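Local coordinates for TCP pilus virulence regulatory protein (Vibrio cholerae, PDB 3GBG) that probably activates cholera virulence genes as an AraC-family transcription regulator and holds a fatty acid between its cupin-like and DNA-binding parts that likely tunes DNA binding, at residues V11-K16 against D76-V81; S56-L61 against L115-E120. All coordinates share one frame; numbering follows the deposited sequence.

Interaction 1: V11-K16 against D76-V81; sequences VYRMSK and DENINV. With PAM (palmitoleic acid), chain B.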
loop_
_atom_site.group_PDB
_atom_site.type_symbol
_atom_site.label_atom_id
_atom_site.label_comp_id
_atom_site.label_asym_id
_atom_site.label_seq_id
_atom_site.Cartn_x
_atom_site.Cartn_y
_atom_site.Cartn_z
ATOM N N VAL A 11 6.905 -10.770 -3.805
ATOM C CA VAL A 11 6.030 -11.926 -3.949
ATOM C C VAL A 11 5.949 -12.620 -2.602
ATOM O O VAL A 11 6.976 -12.935 -1.994
ATOM C CB VAL A 11 6.563 -12.929 -5.003
ATOM C CG1 VAL A 11 5.554 -14.066 -5.208
ATOM C CG2 VAL A 11 6.805 -12.215 -6.326
ATOM N N TYR A 12 4.727 -12.837 -2.129
ATOM C CA TYR A 12 4.508 -13.479 -0.838
ATOM C C TYR A 12 3.784 -14.807 -0.994
ATOM O O TYR A 12 2.811 -14.923 -1.745
ATOM C CB TYR A 12 3.684 -12.578 0.080
ATOM C CG TYR A 12 4.294 -11.214 0.314
ATOM C CD1 TYR A 12 3.911 -10.115 -0.447
ATOM C CD2 TYR A 12 5.265 -11.032 1.286
ATOM C CE1 TYR A 12 4.479 -8.858 -0.245
ATOM C CE2 TYR A 12 5.844 -9.789 1.503
ATOM C CZ TYR A 12 5.451 -8.704 0.735
ATOM O OH TYR A 12 6.038 -7.476 0.937
ATOM N N ARG A 13 4.267 -15.805 -0.268
ATOM C CA ARG A 13 3.689 -17.144 -0.287
ATOM C C ARG A 13 2.455 -17.148 0.618
ATOM O O ARG A 13 2.471 -16.554 1.693
ATOM C CB ARG A 13 4.731 -18.141 0.240
ATOM C CG ARG A 13 4.285 -19.594 0.311
ATOM C CD ARG A 13 4.501 -20.312 -1.009
ATOM N NE ARG A 13 4.847 -21.718 -0.806
ATOM C CZ ARG A 13 5.910 -22.134 -0.122
ATOM N NH1 ARG A 13 6.736 -21.252 0.428
ATOM N NH2 ARG A 13 6.149 -23.432 0.010
ATOM N N MET A 14 1.388 -17.804 0.177
ATOM C CA MET A 14 0.163 -17.897 0.965
ATOM C C MET A 14 -0.228 -19.372 1.106
ATOM O O MET A 14 -0.657 -20.004 0.136
ATOM C CB MET A 14 -0.971 -17.130 0.284
ATOM C CG MET A 14 -1.738 -16.235 1.225
ATOM S SD MET A 14 -3.396 -15.808 0.683
ATOM C CE MET A 14 -4.196 -15.743 2.224
ATOM N N SER A 15 -0.067 -19.917 2.311
ATOM C CA SER A 15 -0.388 -21.312 2.575
ATOM C C SER A 15 -1.867 -21.594 2.375
ATOM O O SER A 15 -2.704 -20.702 2.525
ATOM C CB SER A 15 0.013 -21.694 4.004
ATOM O OG SER A 15 1.402 -21.584 4.194
ATOM N N LYS A 16 -2.190 -22.845 2.058
ATOM C CA LYS A 16 -3.577 -23.233 1.835
ATOM C C LYS A 16 -4.521 -22.796 2.950
ATOM O O LYS A 16 -4.277 -23.062 4.129
ATOM C CB LYS A 16 -3.684 -24.754 1.646
ATOM C CG LYS A 16 -3.157 -25.579 2.813
ATOM C CD LYS A 16 -3.490 -27.051 2.612
ATOM C CE LYS A 16 -2.615 -27.963 3.457
ATOM N NZ LYS A 16 -2.924 -29.399 3.185
ATOM N N ASP A 76 -6.553 -25.255 -2.073
ATOM C CA ASP A 76 -5.890 -26.338 -1.363
ATOM C C ASP A 76 -4.410 -26.428 -1.719
ATOM O O ASP A 76 -3.733 -27.381 -1.343
ATOM C CB ASP A 76 -6.597 -27.662 -1.672
ATOM C CG ASP A 76 -6.162 -28.781 -0.753
ATOM O OD1 ASP A 76 -5.758 -28.483 0.391
ATOM O OD2 ASP A 76 -6.241 -29.961 -1.162
ATOM N N GLU A 77 -3.912 -25.435 -2.449
ATOM C CA GLU A 77 -2.507 -25.398 -2.842
ATOM C C GLU A 77 -1.927 -24.033 -2.472
ATOM O O GLU A 77 -2.670 -23.090 -2.210
ATOM C CB GLU A 77 -2.369 -25.607 -4.352
ATOM C CG GLU A 77 -2.984 -26.895 -4.898
ATOM C CD GLU A 77 -4.492 -26.804 -5.093
ATOM O OE1 GLU A 77 -4.952 -25.852 -5.768
ATOM O OE2 GLU A 77 -5.217 -27.695 -4.594
ATOM N N ASN A 78 -0.604 -23.919 -2.451
ATOM C CA ASN A 78 0.002 -22.640 -2.120
ATOM C C ASN A 78 -0.327 -21.602 -3.184
ATOM O O ASN A 78 -0.522 -21.931 -4.356
ATOM C CB ASN A 78 1.516 -22.775 -1.967
ATOM C CG ASN A 78 1.906 -23.428 -0.656
ATOM O OD1 ASN A 78 1.729 -24.631 -0.470
ATOM N ND2 ASN A 78 2.424 -22.629 0.271
ATOM N N ILE A 79 -0.414 -20.346 -2.764
ATOM C CA ILE A 79 -0.714 -19.249 -3.676
ATOM C C ILE A 79 0.347 -18.175 -3.510
ATOM O O ILE A 79 0.810 -17.917 -2.399
ATOM C CB ILE A 79 -2.091 -18.620 -3.367
ATOM C CG1 ILE A 79 -3.213 -19.601 -3.722
ATOM C CG2 ILE A 79 -2.258 -17.327 -4.144
ATOM C CD1 ILE A 79 -4.603 -19.087 -3.328
ATOM N N ASN A 80 0.746 -17.564 -4.620
ATOM C CA ASN A 80 1.727 -16.488 -4.575
ATOM C C ASN A 80 1.021 -15.164 -4.824
ATOM O O ASN A 80 0.323 -14.990 -5.826
ATOM C CB ASN A 80 2.832 -16.681 -5.622
ATOM C CG ASN A 80 3.778 -17.811 -5.265
ATOM O OD1 ASN A 80 4.115 -18.008 -4.094
ATOM N ND2 ASN A 80 4.226 -18.545 -6.274
ATOM N N VAL A 81 1.200 -14.238 -3.893
ATOM C CA VAL A 81 0.599 -12.921 -3.998
ATOM C C VAL A 81 1.684 -11.964 -4.452
ATOM O O VAL A 81 2.711 -11.827 -3.789
ATOM C CB VAL A 81 0.037 -12.462 -2.635
ATOM C CG1 VAL A 81 -0.677 -11.126 -2.781
ATOM C CG2 VAL A 81 -0.917 -13.510 -2.079
HETATM C C1 PAM B . 4.100 -4.559 1.180
HETATM O O1 PAM B . 4.659 -5.345 0.384
HETATM O O2 PAM B . 4.180 -3.335 0.961
HETATM C C2 PAM B . 3.348 -5.089 2.389
HETATM C C3 PAM B . 1.966 -4.431 2.473
HETATM C C4 PAM B . 0.864 -5.465 2.306
HETATM C C5 PAM B . -0.239 -4.949 1.387
HETATM C C6 PAM B . -0.391 -5.846 0.161
HETATM C C7 PAM B . -1.608 -6.757 0.292
HETATM C C8 PAM B . -1.329 -8.132 -0.297
HETATM C C9 PAM B . -1.854 -9.237 0.629
HETATM C C10 PAM B . -1.064 -10.156 1.167
HETATM C C11 PAM B . 0.453 -10.197 0.911
HETATM C C12 PAM B . 1.231 -9.471 2.007
HETATM C C13 PAM B . 1.574 -10.408 3.151
HETATM C C14 PAM B . 2.170 -9.634 4.318
HETATM C C15 PAM B . 2.504 -10.573 5.465
HETATM C C16 PAM B . 1.457 -10.478 6.568
HETATM O O HOH W 1 -3.110 -20.917 -0.604
HETATM O O HOH W 2 -0.081 -24.698 1.439
HETATM O O HOH W 3 -5.412 -30.128 2.236
#
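The carbonyl oxygen of Met14 is gripped twice, by the backbone N of Ile79 and by a water. Met14 O lies 2.9 Å from Ile79 N, and the same water, 2.7 Å from Met14 O, also donates to Glu77 O, tying the strand end to the loop before 79-81. Two residues back, Tyr12 and Val81 form a full antiparallel hydrogen-bonded pair; Val81 N meets Tyr12 O at 2.8 Å almost straight (176°).

Tyr12, Met14, Ile79 and Val81 put their side chains on one face of the sheet. There CB of Met14 packs on CB of Ile79 (4.1 Å), while the Tyr12 ring, its CG beside the backbone N (chi1 -57°), reaches palmitoleic acid. Carbon C12 of the lipid lies over one face of the ring, offset toward the rim, and Tyr12 OH donates to O1 of the palmitoleic acid carboxylate at 2.6 Å. Lys31 and Lys230 also bond this carboxylate, and Tyr266 bonds the Tyr12 hydroxyl. Val81 CG1 touches the lipid chain at C8, 3.9 Å away.

On the other face Val11 CG1 leans on Asn80 CB, and the Arg13 side chain bends across Asn78, their guanidinium and amide planes 37° apart. Past the strand ends a water bridges Lys16 NZ and Asp76 OD1, which stand 4.1 Å apart, too far for a salt bridge. Tyr12 thus offers the lipid both an aromatic face and a hydroxyl, and its bond to Tyr266 links the lipid head group to the C-terminal region that carries the AraC-type DNA-binding fold.

Interaction 2: S56-L61 against L115-E120; sequences SSIILL and LLWNCE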
loop_
_atom_site.group_PDB
_atom_site.type_symbol
_atom_site.label_atom_id
_atom_site.label_comp_id
_atom_site.label_asym_id
_atom_site.label_seq_id
_atom_site.Cartn_x
_atom_site.Cartn_y
_atom_site.Cartn_z
ATOM N N SER A 56 -6.918 -13.180 -12.090
ATOM C CA SER A 56 -7.094 -12.071 -13.026
ATOM C C SER A 56 -7.559 -10.810 -12.322
ATOM O O SER A 56 -7.565 -9.727 -12.907
ATOM C CB SER A 56 -8.100 -12.436 -14.124
ATOM O OG SER A 56 -7.536 -13.353 -15.043
ATOM N N SER A 57 -7.940 -10.956 -11.059
ATOM C CA SER A 57 -8.415 -9.831 -10.270
ATOM C C SER A 57 -7.235 -9.004 -9.790
ATOM O O SER A 57 -6.287 -9.541 -9.222
ATOM C CB SER A 57 -9.198 -10.334 -9.059
ATOM O OG SER A 57 -10.127 -11.333 -9.428
ATOM N N ILE A 58 -7.291 -7.700 -10.018
ATOM C CA ILE A 58 -6.221 -6.821 -9.580
ATOM C C ILE A 58 -6.781 -5.839 -8.558
ATOM O O ILE A 58 -7.772 -5.160 -8.821
ATOM C CB ILE A 58 -5.591 -6.059 -10.783
ATOM C CG1 ILE A 58 -4.628 -4.972 -10.283
ATOM C CG2 ILE A 58 -6.681 -5.469 -11.645
ATOM C CD1 ILE A 58 -3.390 -5.515 -9.591
ATOM N N ILE A 59 -6.162 -5.795 -7.380
ATOM C CA ILE A 59 -6.599 -4.897 -6.317
ATOM C C ILE A 59 -5.669 -3.695 -6.269
ATOM O O ILE A 59 -4.443 -3.844 -6.273
ATOM C CB ILE A 59 -6.571 -5.581 -4.923
ATOM C CG1 ILE A 59 -7.522 -6.785 -4.891
ATOM C CG2 ILE A 59 -6.977 -4.589 -3.847
ATOM C CD1 ILE A 59 -6.967 -8.033 -5.551
ATOM N N LEU A 60 -6.246 -2.501 -6.231
ATOM C CA LEU A 60 -5.449 -1.284 -6.183
ATOM C C LEU A 60 -5.643 -0.587 -4.841
ATOM O O LEU A 60 -6.770 -0.442 -4.365
ATOM C CB LEU A 60 -5.857 -0.338 -7.320
ATOM C CG LEU A 60 -5.815 -0.895 -8.748
ATOM C CD1 LEU A 60 -6.286 0.176 -9.726
ATOM C CD2 LEU A 60 -4.405 -1.335 -9.088
ATOM N N LEU A 61 -4.539 -0.168 -4.229
ATOM C CA LEU A 61 -4.582 0.524 -2.943
ATOM C C LEU A 61 -4.144 1.976 -3.146
ATOM O O LEU A 61 -3.059 2.237 -3.661
ATOM C CB LEU A 61 -3.658 -0.181 -1.945
ATOM C CG LEU A 61 -3.972 -1.678 -1.766
ATOM C CD1 LEU A 61 -3.018 -2.305 -0.755
ATOM C CD2 LEU A 61 -5.419 -1.836 -1.295
ATOM N N LEU A 115 -9.701 -0.388 -4.721
ATOM C CA LEU A 115 -10.354 -0.641 -5.996
ATOM C C LEU A 115 -10.033 -2.019 -6.558
ATOM O O LEU A 115 -8.869 -2.403 -6.672
ATOM C CB LEU A 115 -9.958 0.433 -7.016
ATOM C CG LEU A 115 -10.447 1.866 -6.754
ATOM C CD1 LEU A 115 -9.724 2.453 -5.552
ATOM C CD2 LEU A 115 -10.192 2.723 -7.987
ATOM N N LEU A 116 -11.079 -2.765 -6.903
ATOM C CA LEU A 116 -10.925 -4.102 -7.462
ATOM C C LEU A 116 -11.223 -4.081 -8.954
ATOM O O LEU A 116 -12.237 -3.534 -9.382
ATOM C CB LEU A 116 -11.881 -5.076 -6.768
ATOM C CG LEU A 116 -12.199 -6.377 -7.518
ATOM C CD1 LEU A 116 -10.967 -7.269 -7.609
ATOM C CD2 LEU A 116 -13.323 -7.097 -6.789
ATOM N N TRP A 117 -10.340 -4.678 -9.746
ATOM C CA TRP A 117 -10.538 -4.721 -11.187
ATOM C C TRP A 117 -10.380 -6.130 -11.745
ATOM O O TRP A 117 -9.349 -6.774 -11.554
ATOM C CB TRP A 117 -9.564 -3.769 -11.889
ATOM C CG TRP A 117 -9.701 -3.770 -13.387
ATOM C CD1 TRP A 117 -9.081 -4.610 -14.270
ATOM C CD2 TRP A 117 -10.557 -2.928 -14.170
ATOM N NE1 TRP A 117 -9.501 -4.344 -15.553
ATOM C CE2 TRP A 117 -10.408 -3.318 -15.519
ATOM C CE3 TRP A 117 -11.440 -1.885 -13.861
ATOM C CZ2 TRP A 117 -11.106 -2.701 -16.560
ATOM C CZ3 TRP A 117 -12.137 -1.270 -14.899
ATOM C CH2 TRP A 117 -11.964 -1.683 -16.232
ATOM N N ASN A 118 -11.419 -6.607 -12.421
ATOM C CA ASN A 118 -11.398 -7.930 -13.033
ATOM C C ASN A 118 -10.796 -7.773 -14.431
ATOM O O ASN A 118 -11.467 -7.316 -15.358
ATOM C CB ASN A 118 -12.818 -8.492 -13.127
ATOM C CG ASN A 118 -13.457 -8.688 -11.764
ATOM O OD1 ASN A 118 -12.983 -9.483 -10.951
ATOM N ND2 ASN A 118 -14.537 -7.959 -11.504
ATOM N N CYS A 119 -9.528 -8.154 -14.569
ATOM C CA CYS A 119 -8.804 -8.039 -15.832
ATOM C C CYS A 119 -9.311 -8.879 -16.998
ATOM O O CYS A 119 -10.068 -9.837 -16.824
ATOM C CB CYS A 119 -7.319 -8.351 -15.625
ATOM S SG CYS A 119 -6.390 -7.083 -14.744
ATOM N N GLU A 120 -8.860 -8.498 -18.190
ATOM C CA GLU A 120 -9.202 -9.176 -19.439
ATOM C C GLU A 120 -7.949 -9.854 -19.981
ATOM O O GLU A 120 -7.644 -9.770 -21.168
ATOM C CB GLU A 120 -9.720 -8.161 -20.466
ATOM C CG GLU A 120 -8.899 -6.884 -20.548
ATOM C CD GLU A 120 -9.148 -5.955 -19.370
ATOM O OE1 GLU A 120 -10.253 -5.377 -19.293
ATOM O OE2 GLU A 120 -8.251 -5.815 -18.513
HETATM O O HOH W 4 -11.183 -11.149 -11.965
#
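Backbone hydrogen bonds join 56-61 to 115-120 as a regular antiparallel ladder. Ile58 pairs with Trp117 through two bonds, of which Ile58 N to Trp117 O is 2.7 Å and nearly straight at 171°. Leu60 and Leu115 repeat the pattern, Leu60 N standing 2.7 Å from Leu115 O. Past the end of the strand Cys119 N still reaches Ser56 O at 3.0 Å, but from well above the carbonyl plane (44° out of it), as the chain begins to leave the sheet. CA-H...O contacts, such as Ser57 CA to Trp117 O, fill in between these bonds.

Apolar contacts centre on Ile58. Its CG2 lies between the backbone N and the carbonyl carbon, while CG1 is anti to that N (chi1 171°); this brings Ile58 CG2 to 3.4 Å from Trp117 CB, at the indole edge near its plane. Ile58 CG2 also meets Cys119 SG, at 3.5 Å. Farther along this face Leu60 and Leu115 touch through their CB atoms.

This is the margin of the five-stranded sheet of the cupin-like domain, with 114-118 outermost and 57-61 bonded on its other edge to 31-35. Helix 141-155 covers the Ile58 and Leu60 face, Phe151 meeting the Trp117 ring edge to face. On the reverse face Ile59 and Leu116 look toward strand 49-53 of the second sheet, and Leu116 CD1 packs against Ser57 CB at 3.8 Å.

Polar side chains meet at one end of that reverse face. A water bridges Ser57 OG and Asn118 OD1, donating to Asn118 OD1 at 2.7 Å, and Ser57 OG also bonds the backbone N of Asn54.

Both interactions are antiparallel strand pairs in the same five-stranded sheet, at its two margins: 7-14 is outermost in interaction 1 and 114-118 in interaction 2, with strand 31-35 between the inner partners. Their centres are 18 Å apart and they do not touch. Interaction 1 is the more exposed; its strands run out into loops where waters join backbone and charged groups, and its buried face ends at the lipid. Interaction 2 is more buried and largely apolar, packed under helix 141-155, with its one bridging water at the end of the ladder. The side chain of Ile59 lies about 7 Å from the same bound palmitoleic acid.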